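Local atomic coordinates of scytalidopepsin B (PDB entry 2IFR), a protein that cleaves peptide bonds at acidic pH as a glutamic peptidase, a fungal acid protease of peptidase family A4. Residues A159-D164 / T200-Y205. Numbering follows the deposited sequence.
Sequences AVEFTD and TVSCSY
Two groups of the facing strand grip Val201 O: Phe162 N donates a nearly straight hydrogen bond of 2.7 Å, and Glu161 CA adds a longer CA-H...O contact of 3.4 Å. The same carbonyl oxygen lies at the edge of the Phe162 ring, in its plane, 3.5 Å from CD2, where the weakly positive ring hydrogens suit an oxygen. Val201 N returns a bond to Phe162 O, which Thr200 CA also meets through a CA-H...O contact. Two residues along, Val160 and Cys203 exchange an equivalent pair of backbone bonds, so hydrogen-bonded pairs flank the non-hydrogen-bonded pair Glu161-Ser202, as in a regular antiparallel sheet.

Val160, Phe162, Val201 and Cys203 share the buried face. With CG anti to its carbonyl carbon (chi1 -65°), Phe162 brings CD2 to 4.0 Å from Val201 CB; farther inward it packs on Ala38 and Val40 of strand 34-42, the two layers forming a beta-sandwich. Branched valines suit these extended positions, and Cys203, its SG in a disulfide with Cys194, ties strand 200-205 to its other neighbour, 189-197.

The other face is polar. Ser202 holds OG anti to its backbone N (chi1 178°), and the extended side chain of Glu161 runs past it, allowing a weak hydrogen bond of 3.3 Å from OG to OE1. Beyond it, the side chains of Thr163 and Thr200 lie side by side, their CG2 methyls in contact, while a water joins Thr200 OG1 to Asp164 N, spanning the strands where the chain turns a corner. The chemistry is thus divided: four backbone bonds set the register, apolar side chains fill the inner face, where a disulfide also fastens strand 200-205 to 189-197, and small hydroxyls, a carboxylate and water suit the partly exposed outer one.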
# COMPACT_ATOMS: atom_id res chain seq x y z
N ALA A 159 3.53 11.07 11.33
CA ALA A 159 2.60 10.71 10.27
C ALA A 159 3.36 10.08 9.09
O ALA A 159 4.55 10.45 8.81
CB ALA A 159 1.86 11.97 9.79
N VAL A 160 2.71 9.14 8.41
CA VAL A 160 3.31 8.54 7.23
C VAL A 160 2.82 9.39 6.07
O VAL A 160 1.57 9.50 5.80
CB VAL A 160 2.88 7.10 7.01
CG1 VAL A 160 3.49 6.58 5.68
CG2 VAL A 160 3.39 6.25 8.14
N GLU A 161 3.77 10.00 5.38
CA GLU A 161 3.47 10.87 4.25
C GLU A 161 4.00 10.37 2.92
O GLU A 161 5.24 10.12 2.76
CB GLU A 161 4.05 12.24 4.51
CG GLU A 161 3.56 12.82 5.79
CD GLU A 161 3.83 14.30 5.90
OE1 GLU A 161 3.44 14.87 6.95
OE2 GLU A 161 4.44 14.88 4.95
N PHE A 162 3.09 10.23 1.96
CA PHE A 162 3.44 9.82 0.61
C PHE A 162 3.68 11.17 -0.07
O PHE A 162 2.71 11.97 -0.26
CB PHE A 162 2.26 9.13 -0.06
CG PHE A 162 1.85 7.82 0.58
CD1 PHE A 162 2.41 6.62 0.15
CD2 PHE A 162 0.85 7.78 1.56
CE1 PHE A 162 1.97 5.38 0.68
CE2 PHE A 162 0.41 6.56 2.10
CZ PHE A 162 0.97 5.35 1.65
N THR A 163 4.93 11.47 -0.40
CA THR A 163 5.25 12.76 -1.04
C THR A 163 5.60 12.52 -2.50
O THR A 163 5.96 11.36 -2.89
CB THR A 163 6.43 13.46 -0.33
OG1 THR A 163 7.53 12.55 -0.22
CG2 THR A 163 6.01 13.89 1.09
N ASP A 164 5.49 13.56 -3.31
CA ASP A 164 5.74 13.47 -4.75
C ASP A 164 4.91 12.35 -5.34
O ASP A 164 5.44 11.51 -6.16
CB ASP A 164 7.22 13.22 -5.04
CG ASP A 164 8.07 14.42 -4.73
OD1 ASP A 164 7.57 15.56 -4.92
OD2 ASP A 164 9.23 14.24 -4.30
N THR A 200 0.85 15.38 -2.11
CA THR A 200 1.13 14.69 -0.84
C THR A 200 -0.12 14.05 -0.22
O THR A 200 -1.22 14.68 -0.18
CB THR A 200 1.72 15.69 0.20
OG1 THR A 200 2.89 16.31 -0.34
CG2 THR A 200 2.10 14.98 1.52
N VAL A 201 0.01 12.80 0.21
CA VAL A 201 -1.09 12.09 0.92
C VAL A 201 -0.46 11.89 2.30
O VAL A 201 0.59 11.15 2.46
CB VAL A 201 -1.45 10.73 0.28
CG1 VAL A 201 -2.52 10.02 1.14
CG2 VAL A 201 -2.02 10.95 -1.13
N SER A 202 -1.03 12.52 3.31
CA SER A 202 -0.47 12.46 4.65
C SER A 202 -1.41 11.74 5.61
O SER A 202 -2.62 12.12 5.74
CB SER A 202 -0.18 13.88 5.13
OG SER A 202 0.32 13.86 6.46
N CYS A 203 -0.90 10.72 6.28
CA CYS A 203 -1.74 9.94 7.16
C CYS A 203 -1.23 9.91 8.58
O CYS A 203 -0.16 9.30 8.86
CB CYS A 203 -1.83 8.51 6.65
SG CYS A 203 -2.76 8.18 5.11
N SER A 204 -1.98 10.52 9.50
CA SER A 204 -1.60 10.51 10.90
C SER A 204 -2.31 9.39 11.64
O SER A 204 -3.51 9.08 11.35
CB SER A 204 -2.01 11.83 11.58
OG SER A 204 -1.21 12.90 11.14
N TYR A 205 -1.62 8.79 12.60
CA TYR A 205 -2.26 7.76 13.43
C TYR A 205 -3.12 8.52 14.43
O TYR A 205 -2.72 9.62 14.89
CB TYR A 205 -1.23 6.95 14.19
CG TYR A 205 -1.86 5.99 15.17
CD1 TYR A 205 -1.97 6.31 16.54
CD2 TYR A 205 -2.40 4.79 14.74
CE1 TYR A 205 -2.60 5.44 17.44
CE2 TYR A 205 -3.04 3.91 15.62
CZ TYR A 205 -3.13 4.24 16.97
OH TYR A 205 -3.73 3.36 17.83
O HOH W 1 4.62 16.01 -2.46